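Local coordinates for protein possible glutathione S-transferase (Rhodopseudomonas palustris, PDB 3M8N) that probably acts as a glutathione transferase, joining glutathione to electrophilic substrates, and pairs a thioredoxin-like domain with an all-helical domain in each of two subunits, at residues A[4-9]-A[20-25]; A[58-63]-A[73-78]; A[106-111]-A[170-175]. All blocks are in the same frame, centred on the assembly; numbering follows the deposited sequence.

Interaction 1 (A[4-9]-A[20-25]); sequences YKLYSM and LALALL
Strand 4-8 and the C-terminal part of helix 13-24 face each other without a backbone bond, their closest CA atoms, those of Tyr4 and Leu22, lying 10.0 Å apart. Three side chains bridge that distance. Leu22 reaches out from the helix with its CG anti to the carbonyl carbon (chi1 -66°), and its two methyls part company at the strand: CD1 goes to Leu6 and CD2 to Tyr4. Leu22 CD1 stands 4.0 Å from Leu6 CD2, methyl against methyl. On the other branch, Leu22 CD2 lies 4.0 Å from Tyr4 CE2 and 4.2 Å from Tyr4 CD2; the methyl approaches the CD2-CE2 bond of the ring obliquely. This is the first half of the beta-alpha-beta unit that opens the thioredoxin-like domain, in which strand 4-8 leads through helix 13-24 to strand 29-33, parallel to the first. Tyr4 and Leu6, two residues apart on the strand, turn their side chains to the helix. Leu22 and Leu6 also both touch Tyr29 on strand 29-33, and Leu76 of helix 69-77 packs against Tyr4 and Leu22 alike.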
ATOM      1  N   TYR A   4     -10.292  10.444  18.571  1.00 35.23           N
ATOM      2  CA  TYR A   4     -10.573  10.304  17.150  1.00 33.68           C
ATOM      3  C   TYR A   4     -11.921   9.734  16.943  1.00 32.04           C
ATOM      4  O   TYR A   4     -12.484   9.104  17.843  1.00 32.09           O
ATOM      5  CB  TYR A   4      -9.608   9.332  16.462  1.00 33.76           C
ATOM      6  CG  TYR A   4      -8.170   9.174  16.949  1.00 32.78           C
ATOM      7  CD1 TYR A   4      -7.116   9.866  16.340  1.00 31.72           C
ATOM      8  CD2 TYR A   4      -7.856   8.235  17.905  1.00 28.67           C
ATOM      9  CE1 TYR A   4      -5.841   9.665  16.738  1.00 30.13           C
ATOM     10  CE2 TYR A   4      -6.602   8.059  18.288  1.00 30.18           C
ATOM     11  CZ  TYR A   4      -5.594   8.758  17.704  1.00 32.72           C
ATOM     12  OH  TYR A   4      -4.300   8.538  18.190  1.00 39.91           O
ATOM     13  N   LYS A   5     -12.418   9.976  15.743  1.00 31.13           N
ATOM     14  CA  LYS A   5     -13.625   9.370  15.246  1.00 30.65           C
ATOM     15  C   LYS A   5     -13.253   8.436  14.118  1.00 29.60           C
ATOM     16  O   LYS A   5     -12.626   8.873  13.170  1.00 31.40           O
ATOM     17  CB  LYS A   5     -14.573  10.445  14.735  1.00 31.19           C
ATOM     18  CG  LYS A   5     -16.005   9.983  14.717  1.00 34.41           C
ATOM     19  CD  LYS A   5     -16.943  10.946  14.028  1.00 38.45           C
ATOM     20  CE  LYS A   5     -16.973  12.257  14.676  1.00 39.02           C
ATOM     21  NZ  LYS A   5     -18.231  12.973  14.294  1.00 44.16           N
ATOM     22  N   LEU A   6     -13.618   7.161  14.219  1.00 28.50           N
ATOM     23  CA  LEU A   6     -13.491   6.213  13.158  1.00 26.92           C
ATOM     24  C   LEU A   6     -14.812   5.763  12.528  1.00 27.61           C
ATOM     25  O   LEU A   6     -15.680   5.192  13.174  1.00 28.11           O
ATOM     26  CB  LEU A   6     -12.713   4.992  13.637  1.00 26.27           C
ATOM     27  CG  LEU A   6     -12.288   3.864  12.685  1.00 23.58           C
ATOM     28  CD1 LEU A   6     -11.142   4.321  11.728  1.00 22.83           C
ATOM     29  CD2 LEU A   6     -11.885   2.603  13.467  1.00 23.16           C
ATOM     30  N   TYR A   7     -14.915   5.960  11.223  1.00 27.70           N
ATOM     31  CA  TYR A   7     -15.995   5.395  10.453  1.00 27.92           C
ATOM     32  C   TYR A   7     -15.526   4.037  10.012  1.00 27.38           C
ATOM     33  O   TYR A   7     -14.468   3.900   9.396  1.00 27.48           O
ATOM     34  CB  TYR A   7     -16.321   6.269   9.253  1.00 28.35           C
ATOM     35  CG  TYR A   7     -16.822   7.667   9.612  1.00 30.09           C
ATOM     36  CD1 TYR A   7     -18.175   7.975   9.583  1.00 30.06           C
ATOM     37  CD2 TYR A   7     -15.914   8.692   9.951  1.00 31.03           C
ATOM     38  CE1 TYR A   7     -18.613   9.249   9.894  1.00 31.90           C
ATOM     39  CE2 TYR A   7     -16.327   9.949  10.251  1.00 32.03           C
ATOM     40  CZ  TYR A   7     -17.679  10.227  10.236  1.00 34.27           C
ATOM     41  OH  TYR A   7     -18.072  11.501  10.552  1.00 37.44           O
ATOM     42  N   SER A   8     -16.308   3.032  10.374  1.00 27.14           N
ATOM     43  CA  SER A   8     -15.851   1.650  10.389  1.00 27.51           C
ATOM     44  C   SER A   8     -16.929   0.688   9.977  1.00 27.07           C
ATOM     45  O   SER A   8     -18.049   0.844  10.311  1.00 27.05           O
ATOM     46  CB  SER A   8     -15.309   1.291  11.803  1.00 27.10           C
ATOM     47  OG  SER A   8     -14.995  -0.054  11.964  1.00 27.29           O
HETATM   48  N   MSE A   9     -16.570  -0.323   9.233  1.00 28.55           N
HETATM   49  CA  MSE A   9     -17.443  -1.431   9.059  1.00 28.92           C
HETATM   50  C   MSE A   9     -16.969  -2.613   9.879  1.00 28.18           C
HETATM   51  O   MSE A   9     -15.835  -3.015   9.826  1.00 27.77           O
HETATM   52  CB  MSE A   9     -17.472  -1.785   7.594  1.00 30.10           C
HETATM   53  CG  MSE A   9     -18.577  -2.726   7.237  1.00 35.43           C
HETATM   54 SE   MSE A   9     -18.542  -3.114   5.323  1.00 49.97          SE
HETATM   55  CE  MSE A   9     -18.836  -5.016   5.444  1.00 43.56           C
ATOM     56  N   LEU A  20      -7.906  -2.811  15.515  1.00 22.00           N
ATOM     57  CA  LEU A  20      -6.945  -3.634  16.202  1.00 22.19           C
ATOM     58  C   LEU A  20      -5.804  -2.766  16.701  1.00 24.03           C
ATOM     59  O   LEU A  20      -5.437  -2.844  17.886  1.00 24.85           O
ATOM     60  CB  LEU A  20      -6.410  -4.728  15.288  1.00 21.37           C
ATOM     61  CG  LEU A  20      -5.402  -5.713  15.865  1.00 19.79           C
ATOM     62  CD1 LEU A  20      -5.958  -6.305  17.191  1.00 18.42           C
ATOM     63  CD2 LEU A  20      -5.068  -6.781  14.878  1.00 19.91           C
ATOM     64  N   ALA A  21      -5.257  -1.921  15.812  1.00 23.82           N
ATOM     65  CA  ALA A  21      -4.242  -0.935  16.191  1.00 22.14           C
ATOM     66  C   ALA A  21      -4.707  -0.043  17.332  1.00 21.44           C
ATOM     67  O   ALA A  21      -3.987   0.117  18.275  1.00 21.40           O
ATOM     68  CB  ALA A  21      -3.815  -0.098  14.975  1.00 22.88           C
ATOM     69  N   LEU A  22      -5.912   0.494  17.260  1.00 20.73           N
ATOM     70  CA  LEU A  22      -6.458   1.297  18.316  1.00 22.00           C
ATOM     71  C   LEU A  22      -6.597   0.551  19.668  1.00 23.73           C
ATOM     72  O   LEU A  22      -6.346   1.154  20.709  1.00 24.46           O
ATOM     73  CB  LEU A  22      -7.780   1.919  17.905  1.00 21.49           C
ATOM     74  CG  LEU A  22      -7.667   2.957  16.762  1.00 20.96           C
ATOM     75  CD1 LEU A  22      -8.946   3.327  16.125  1.00 16.62           C
ATOM     76  CD2 LEU A  22      -6.973   4.197  17.256  1.00 21.45           C
ATOM     77  N   ALA A  23      -6.979  -0.733  19.643  1.00 24.36           N
ATOM     78  CA  ALA A  23      -7.033  -1.566  20.841  1.00 24.67           C
ATOM     79  C   ALA A  23      -5.640  -1.755  21.356  1.00 25.50           C
ATOM     80  O   ALA A  23      -5.427  -1.581  22.535  1.00 27.10           O
ATOM     81  CB  ALA A  23      -7.641  -2.888  20.555  1.00 23.17           C
ATOM     82  N   LEU A  24      -4.682  -2.067  20.478  1.00 26.71           N
ATOM     83  CA  LEU A  24      -3.335  -2.359  20.944  1.00 27.46           C
ATOM     84  C   LEU A  24      -2.646  -1.147  21.540  1.00 28.72           C
ATOM     85  O   LEU A  24      -1.889  -1.289  22.465  1.00 30.12           O
ATOM     86  CB  LEU A  24      -2.495  -2.998  19.871  1.00 26.43           C
ATOM     87  CG  LEU A  24      -2.991  -4.313  19.369  1.00 25.36           C
ATOM     88  CD1 LEU A  24      -2.107  -4.726  18.252  1.00 22.88           C
ATOM     89  CD2 LEU A  24      -2.900  -5.282  20.440  1.00 24.15           C
ATOM     90  N   LEU A  25      -2.936   0.028  21.007  1.00 29.52           N
ATOM     91  CA  LEU A  25      -2.429   1.308  21.459  1.00 30.88           C
ATOM     92  C   LEU A  25      -3.184   1.829  22.675  1.00 32.28           C
ATOM     93  O   LEU A  25      -2.827   2.832  23.291  1.00 33.67           O
ATOM     94  CB  LEU A  25      -2.511   2.362  20.333  1.00 29.05           C
ATOM     95  CG  LEU A  25      -1.555   2.061  19.207  1.00 27.90           C
ATOM     96  CD1 LEU A  25      -1.706   3.093  18.113  1.00 27.39           C
ATOM     97  CD2 LEU A  25      -0.186   1.997  19.736  1.00 25.57           C
TER

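Interaction 2 (A[58-63]-A[73-78]); sequences LETAPG and LWYLAV
In the thioredoxin-like domain, the helix that follows the final hairpin folds back over the sheet, and here helix 69-77 returns to strand 57-59, the first strand of that hairpin. The CA atoms of Leu58 and Tyr75 come within 9.7 Å, and no hydrogen bond links the two segments. Leu58 carries its CG opposite the backbone N (chi1 -172°), which extends the side chain to the helix, and one methyl, CD2, serves two partners: Tyr75 CD2 lies 3.8 Å from Leu58 CD2, while Leu76 CD2 lies 3.9 Å from the same methyl. The Leu58 and Tyr75 side chains are crossed at about a right angle, and the methyl comes to the ring from an oblique direction. Farther along the ring, beyond the end of the strand, Thr60 takes over. Its CG2 sits 3.9 Å from Tyr75 OH, a van der Waals contact at the phenol end. Tyr75 therefore spans from the buried leucine at its CD2 side to the partly exposed threonine at its hydroxyl. Tyr75 also touches Leu66 on strand 65-67, an edge strand of the sheet within this chain. Arg87 of the second subunit makes a cation-pi contact with Tyr75 and hydrogen-bonds its carbonyl O, and Met88 of that subunit packs on both Thr60 and Tyr75. Inward, Leu76 continues to Val18 of helix 13-24, whereas Leu73 and Ala77 meet Ile160 of helix 160-169, placing helix 69-77 between sheet, partner subunit and C-terminal domain.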
ATOM      1  N   LEU A  58     -10.583   7.991   9.167  1.00 25.87           N
ATOM      2  CA  LEU A  58     -10.226   8.563  10.438  1.00 27.31           C
ATOM      3  C   LEU A  58     -10.297  10.068  10.396  1.00 28.83           C
ATOM      4  O   LEU A  58      -9.505  10.683   9.751  1.00 27.64           O
ATOM      5  CB  LEU A  58      -8.794   8.179  10.804  1.00 26.51           C
ATOM      6  CG  LEU A  58      -8.271   8.525  12.177  1.00 25.28           C
ATOM      7  CD1 LEU A  58      -8.987   7.670  13.100  1.00 25.56           C
ATOM      8  CD2 LEU A  58      -6.760   8.306  12.271  1.00 26.00           C
ATOM      9  N   GLU A  59     -11.245  10.655  11.120  1.00 32.84           N
ATOM     10  CA  GLU A  59     -11.243  12.116  11.362  1.00 37.21           C
ATOM     11  C   GLU A  59     -10.181  12.517  12.323  1.00 38.61           C
ATOM     12  O   GLU A  59     -10.237  12.157  13.512  1.00 38.89           O
ATOM     13  CB  GLU A  59     -12.499  12.562  12.089  1.00 38.23           C
ATOM     14  CG  GLU A  59     -13.657  12.950  11.255  1.00 43.73           C
ATOM     15  CD  GLU A  59     -14.552  14.002  11.910  1.00 48.81           C
ATOM     16  OE1 GLU A  59     -14.033  15.112  12.215  1.00 51.06           O
ATOM     17  OE2 GLU A  59     -15.777  13.710  12.063  1.00 49.17           O
ATOM     18  N   THR A  60      -9.225  13.267  11.828  1.00 41.29           N
ATOM     19  CA  THR A  60      -8.318  14.005  12.686  1.00 44.64           C
ATOM     20  C   THR A  60      -8.893  15.311  13.314  1.00 45.74           C
ATOM     21  O   THR A  60      -9.557  15.346  14.383  1.00 46.61           O
ATOM     22  CB  THR A  60      -7.224  14.476  11.845  1.00 44.30           C
ATOM     23  OG1 THR A  60      -6.611  13.345  11.213  1.00 48.19           O
ATOM     24  CG2 THR A  60      -6.256  15.260  12.735  1.00 45.59           C
ATOM     25  N   ALA A  61      -8.574  16.389  12.609  1.00 47.11           N
ATOM     26  CA  ALA A  61      -9.156  17.715  12.789  1.00 47.87           C
ATOM     27  C   ALA A  61     -10.664  17.648  12.511  1.00 47.51           C
ATOM     28  O   ALA A  61     -11.125  16.673  11.950  1.00 47.26           O
ATOM     29  CB  ALA A  61      -8.449  18.681  11.801  1.00 48.36           C
ATOM     30  N   PRO A  62     -11.452  18.678  12.898  1.00 47.64           N
ATOM     31  CA  PRO A  62     -12.866  18.620  12.439  1.00 46.71           C
ATOM     32  C   PRO A  62     -12.933  18.857  10.935  1.00 45.21           C
ATOM     33  O   PRO A  62     -12.267  19.751  10.432  1.00 44.93           O
ATOM     34  CB  PRO A  62     -13.537  19.748  13.217  1.00 47.04           C
ATOM     35  CG  PRO A  62     -12.614  19.963  14.394  1.00 47.74           C
ATOM     36  CD  PRO A  62     -11.245  19.783  13.843  1.00 47.54           C
ATOM     37  N   GLY A  63     -13.667  18.004  10.225  1.00 43.90           N
ATOM     38  CA  GLY A  63     -13.639  17.999   8.760  1.00 40.66           C
ATOM     39  C   GLY A  63     -12.331  17.690   8.043  1.00 38.66           C
ATOM     40  O   GLY A  63     -12.135  18.119   6.927  1.00 38.32           O
ATOM     41  N   LEU A  73      -2.996   3.372   9.834  1.00 20.20           N
ATOM     42  CA  LEU A  73      -2.179   2.637  10.760  1.00 20.70           C
ATOM     43  C   LEU A  73      -0.914   3.381  11.006  1.00 20.36           C
ATOM     44  O   LEU A  73      -0.560   3.531  12.135  1.00 20.27           O
ATOM     45  CB  LEU A  73      -1.859   1.183  10.292  1.00 20.21           C
ATOM     46  CG  LEU A  73      -2.982   0.103  10.270  1.00 22.37           C
ATOM     47  CD1 LEU A  73      -2.468  -1.270   9.855  1.00 20.80           C
ATOM     48  CD2 LEU A  73      -3.626   0.003  11.553  1.00 20.01           C
ATOM     49  N   TRP A  74      -0.243   3.824   9.947  1.00 19.47           N
ATOM     50  CA  TRP A  74       0.980   4.579  10.087  1.00 19.43           C
ATOM     51  C   TRP A  74       0.810   5.845  10.953  1.00 19.47           C
ATOM     52  O   TRP A  74       1.639   6.116  11.816  1.00 20.27           O
ATOM     53  CB  TRP A  74       1.542   4.929   8.715  1.00 18.05           C
ATOM     54  CG  TRP A  74       2.840   5.665   8.821  1.00 19.41           C
ATOM     55  CD1 TRP A  74       4.098   5.125   8.790  1.00 19.98           C
ATOM     56  CD2 TRP A  74       3.020   7.078   8.987  1.00 20.22           C
ATOM     57  NE1 TRP A  74       5.031   6.093   8.914  1.00 18.11           N
ATOM     58  CE2 TRP A  74       4.410   7.313   9.030  1.00 20.79           C
ATOM     59  CE3 TRP A  74       2.133   8.188   9.046  1.00 20.63           C
ATOM     60  CZ2 TRP A  74       4.967   8.654   9.193  1.00 21.60           C
ATOM     61  CZ3 TRP A  74       2.667   9.512   9.204  1.00 20.40           C
ATOM     62  CH2 TRP A  74       4.085   9.720   9.289  1.00 19.33           C
ATOM     63  N   TYR A  75      -0.253   6.585  10.685  1.00 19.24           N
ATOM     64  CA  TYR A  75      -0.562   7.774  11.371  1.00 20.33           C
ATOM     65  C   TYR A  75      -0.708   7.536  12.877  1.00 21.08           C
ATOM     66  O   TYR A  75      -0.262   8.309  13.691  1.00 20.94           O
ATOM     67  CB  TYR A  75      -1.836   8.402  10.812  1.00 19.19           C
ATOM     68  CG  TYR A  75      -2.186   9.711  11.528  1.00 22.37           C
ATOM     69  CD1 TYR A  75      -1.418  10.880  11.352  1.00 22.74           C
ATOM     70  CD2 TYR A  75      -3.218   9.774  12.430  1.00 22.48           C
ATOM     71  CE1 TYR A  75      -1.722  12.073  12.009  1.00 22.49           C
ATOM     72  CE2 TYR A  75      -3.485  10.968  13.116  1.00 24.35           C
ATOM     73  CZ  TYR A  75      -2.749  12.102  12.866  1.00 21.28           C
ATOM     74  OH  TYR A  75      -3.005  13.254  13.515  1.00 24.38           O
ATOM     75  N   LEU A  76      -1.393   6.477  13.230  1.00 21.48           N
ATOM     76  CA  LEU A  76      -1.701   6.205  14.605  1.00 21.70           C
ATOM     77  C   LEU A  76      -0.448   5.744  15.360  1.00 20.39           C
ATOM     78  O   LEU A  76      -0.353   5.946  16.551  1.00 21.59           O
ATOM     79  CB  LEU A  76      -2.823   5.176  14.713  1.00 20.96           C
ATOM     80  CG  LEU A  76      -4.194   5.502  14.220  1.00 21.36           C
ATOM     81  CD1 LEU A  76      -4.982   4.183  14.121  1.00 21.09           C
ATOM     82  CD2 LEU A  76      -4.860   6.478  15.187  1.00 21.13           C
ATOM     83  N   ALA A  77       0.520   5.189  14.656  1.00 20.18           N
ATOM     84  CA  ALA A  77       1.641   4.537  15.251  1.00 18.35           C
ATOM     85  C   ALA A  77       2.870   5.332  15.412  1.00 18.61           C
ATOM     86  O   ALA A  77       3.754   4.873  16.049  1.00 18.20           O
ATOM     87  CB  ALA A  77       1.991   3.283  14.476  1.00 18.04           C
ATOM     88  N   VAL A  78       2.955   6.517  14.816  1.00 18.77           N
ATOM     89  CA  VAL A  78       4.138   7.323  14.906  1.00 18.25           C
ATOM     90  C   VAL A  78       4.323   7.582  16.398  1.00 18.57           C
ATOM     91  O   VAL A  78       3.377   7.870  17.104  1.00 16.88           O
ATOM     92  CB  VAL A  78       3.898   8.668  14.155  1.00 17.96           C
ATOM     93  CG1 VAL A  78       4.956   9.691  14.486  1.00 16.10           C
ATOM     94  CG2 VAL A  78       3.791   8.466  12.692  1.00 17.08           C
TER

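Interaction 3 (A[106-111]-A[170-175]); sequences PNIGSA and HVADQC
Cys175 points its CB at helix 87-117, where the CB is 4.2 Å from both the C and the O of Ala111. The next atom, SG, lies between the backbone N and the carbonyl carbon (chi1 73°), and this rotation carries the sulfur over the helix surface. There Cys175 SG is 3.8 Å from Ala111 CB and 3.9 Å from Ile108 O, with Ile108 CG2 at 4.3 Å from the sulfur. One helical turn thus receives it: residues 108 and 111 are three apart and present neighbouring positions. Beside the cysteine, Ala172 CB meets two atoms of Ile108, standing 4.0 Å from Ile108 CG2 and 4.1 Å from Ile108 CD1. Within the loop, a backbone bond from Cys175 N to Ala172 O, 2.7 Å, closes a turn between these two residues. Phe177 touches Ile108 and Ala111, and Leu140 of helix 129-146 also reaches Ile108, all within the helical C-terminal domain. Cys175 additionally packs on Cys116, about a turn and a half beyond Ala111 on helix 87-117. These two cysteines have been seen joined by a disulfide in another structure of this protein but are not joined here, so the contact holds by apolar packing around a buried sulfur without a covalent link.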
ATOM      1  N   PRO A 106      -5.988  -7.607  -2.764  1.00 31.70           N
ATOM      2  CA  PRO A 106      -6.635  -7.974  -4.016  1.00 32.32           C
ATOM      3  C   PRO A 106      -6.985  -9.465  -4.219  1.00 32.31           C
ATOM      4  O   PRO A 106      -7.727  -9.793  -5.131  1.00 33.68           O
ATOM      5  CB  PRO A 106      -5.611  -7.557  -5.063  1.00 31.51           C
ATOM      6  CG  PRO A 106      -4.683  -6.680  -4.333  1.00 31.39           C
ATOM      7  CD  PRO A 106      -4.594  -7.238  -3.018  1.00 31.06           C
ATOM      8  N   ASN A 107      -6.475 -10.334  -3.381  1.00 31.25           N
ATOM      9  CA  ASN A 107      -6.643 -11.729  -3.571  1.00 31.36           C
ATOM     10  C   ASN A 107      -7.303 -12.360  -2.391  1.00 30.54           C
ATOM     11  O   ASN A 107      -8.408 -12.892  -2.498  1.00 30.89           O
ATOM     12  CB  ASN A 107      -5.277 -12.338  -3.808  1.00 31.87           C
ATOM     13  CG  ASN A 107      -4.649 -11.849  -5.077  1.00 32.27           C
ATOM     14  OD1 ASN A 107      -3.553 -11.308  -5.066  1.00 34.58           O
ATOM     15  ND2 ASN A 107      -5.334 -12.032  -6.174  1.00 32.49           N
ATOM     16  N   ILE A 108      -6.651 -12.288  -1.239  1.00 30.34           N
ATOM     17  CA  ILE A 108      -7.289 -12.835  -0.046  1.00 29.49           C
ATOM     18  C   ILE A 108      -8.411 -11.969   0.398  1.00 28.90           C
ATOM     19  O   ILE A 108      -9.435 -12.454   0.864  1.00 29.22           O
ATOM     20  CB  ILE A 108      -6.309 -13.069   1.119  1.00 29.77           C
ATOM     21  CG1 ILE A 108      -5.169 -14.004   0.679  1.00 29.02           C
ATOM     22  CG2 ILE A 108      -7.066 -13.533   2.371  1.00 29.62           C
ATOM     23  CD1 ILE A 108      -4.421 -14.650   1.807  1.00 31.05           C
ATOM     24  N   GLY A 109      -8.243 -10.671   0.231  1.00 28.69           N
ATOM     25  CA  GLY A 109      -9.328  -9.747   0.561  1.00 28.86           C
ATOM     26  C   GLY A 109     -10.568  -9.836  -0.306  1.00 28.77           C
ATOM     27  O   GLY A 109     -11.687  -9.755   0.208  1.00 28.69           O
ATOM     28  N   SER A 110     -10.379  -9.957  -1.626  1.00 29.17           N
ATOM     29  CA  SER A 110     -11.510 -10.180  -2.530  1.00 29.84           C
ATOM     30  C   SER A 110     -12.195 -11.516  -2.264  1.00 29.51           C
ATOM     31  O   SER A 110     -13.396 -11.587  -2.227  1.00 29.80           O
ATOM     32  CB  SER A 110     -11.121 -10.081  -4.008  1.00 30.02           C
ATOM     33  OG  SER A 110     -10.123  -9.126  -4.357  1.00 31.82           O
ATOM     34  N   ALA A 111     -11.399 -12.569  -2.078  1.00 30.40           N
ATOM     35  CA  ALA A 111     -11.885 -13.885  -1.638  1.00 30.73           C
ATOM     36  C   ALA A 111     -12.777 -13.760  -0.409  1.00 31.18           C
ATOM     37  O   ALA A 111     -13.922 -14.186  -0.417  1.00 31.10           O
ATOM     38  CB  ALA A 111     -10.668 -14.864  -1.374  1.00 30.98           C
ATOM     39  N   HIS A 170      -5.805 -13.549   8.636  1.00 27.43           N
ATOM     40  CA  HIS A 170      -6.398 -14.307   9.680  1.00 27.74           C
ATOM     41  C   HIS A 170      -7.728 -14.880   9.282  1.00 28.59           C
ATOM     42  O   HIS A 170      -8.236 -15.783   9.954  1.00 28.55           O
ATOM     43  CB  HIS A 170      -6.536 -13.487  10.959  1.00 27.48           C
ATOM     44  CG  HIS A 170      -7.814 -12.726  11.067  1.00 25.40           C
ATOM     45  ND1 HIS A 170      -8.062 -11.576  10.356  1.00 26.19           N
ATOM     46  CD2 HIS A 170      -8.909 -12.935  11.826  1.00 26.96           C
ATOM     47  CE1 HIS A 170      -9.263 -11.125  10.647  1.00 24.05           C
ATOM     48  NE2 HIS A 170      -9.796 -11.925  11.548  1.00 26.41           N
ATOM     49  N   VAL A 171      -8.311 -14.375   8.221  1.00 28.54           N
ATOM     50  CA  VAL A 171      -9.555 -14.970   7.761  1.00 30.44           C
ATOM     51  C   VAL A 171      -9.377 -15.880   6.539  1.00 31.25           C
ATOM     52  O   VAL A 171     -10.347 -16.386   6.042  1.00 33.22           O
ATOM     53  CB  VAL A 171     -10.627 -13.923   7.402  1.00 30.53           C
ATOM     54  CG1 VAL A 171     -11.177 -13.262   8.592  1.00 29.99           C
ATOM     55  CG2 VAL A 171     -10.092 -12.888   6.427  1.00 31.54           C
ATOM     56  N   ALA A 172      -8.158 -16.090   6.067  1.00 32.09           N
ATOM     57  CA  ALA A 172      -7.925 -16.823   4.837  1.00 33.86           C
ATOM     58  C   ALA A 172      -8.510 -18.239   4.844  1.00 36.20           C
ATOM     59  O   ALA A 172      -9.280 -18.552   3.974  1.00 36.66           O
ATOM     60  CB  ALA A 172      -6.491 -16.860   4.504  1.00 32.24           C
ATOM     61  N   ASP A 173      -8.171 -19.068   5.827  1.00 38.91           N
ATOM     62  CA  ASP A 173      -8.765 -20.413   5.988  1.00 41.25           C
ATOM     63  C   ASP A 173     -10.309 -20.435   6.048  1.00 41.60           C
ATOM     64  O   ASP A 173     -10.910 -21.483   5.886  1.00 42.21           O
ATOM     65  CB  ASP A 173      -8.133 -21.195   7.185  1.00 42.64           C
ATOM     66  CG  ASP A 173      -8.562 -20.646   8.591  1.00 47.18           C
ATOM     67  OD1 ASP A 173      -7.682 -20.305   9.409  1.00 53.32           O
ATOM     68  OD2 ASP A 173      -9.767 -20.553   8.914  1.00 53.21           O
ATOM     69  N   GLN A 174     -10.951 -19.295   6.272  1.00 41.70           N
ATOM     70  CA  GLN A 174     -12.394 -19.248   6.233  1.00 42.13           C
ATOM     71  C   GLN A 174     -12.847 -18.960   4.830  1.00 42.23           C
ATOM     72  O   GLN A 174     -14.026 -19.009   4.545  1.00 43.01           O
ATOM     73  CB  GLN A 174     -12.978 -18.208   7.192  1.00 41.75           C
ATOM     74  CG  GLN A 174     -12.952 -18.637   8.622  1.00 45.09           C
ATOM     75  CD  GLN A 174     -12.863 -17.460   9.556  1.00 50.93           C
ATOM     76  OE1 GLN A 174     -13.689 -16.546   9.469  1.00 53.15           O
ATOM     77  NE2 GLN A 174     -11.839 -17.445  10.444  1.00 50.36           N
ATOM     78  N   CYS A 175     -11.937 -18.684   3.927  1.00 41.99           N
ATOM     79  CA  CYS A 175     -12.389 -18.261   2.637  1.00 42.11           C
ATOM     80  C   CYS A 175     -11.730 -19.029   1.506  1.00 40.84           C
ATOM     81  O   CYS A 175     -11.442 -18.460   0.471  1.00 40.34           O
ATOM     82  CB  CYS A 175     -12.281 -16.715   2.505  1.00 43.45           C
ATOM     83  SG  CYS A 175     -10.594 -15.935   2.321  1.00 47.67           S
TER

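In the fold
Interactions 1 and 2 share one sheet and one domain: their centres are 10 Å apart, and strands 4-8 and 57-59 are neighbours in that sheet. Lys5 NZ is 3.4 Å from Glu59 OE2, a long and weak ion pair. Both helices of these contacts, 13-24 and 69-77, pack on the sheet and also touch each other, Ala21 CB lying 3.4 Å from Leu73 CD2, so the contacts adjoin. Interaction 3 belongs to the helical domain, across the chain's centre from the other two, its centre 21 Å from that of interaction 1 and 27 Å from that of interaction 2, with nearest atoms about 7 and 12 Å away. In glutathione transferases generally, the active site lies between two such domains.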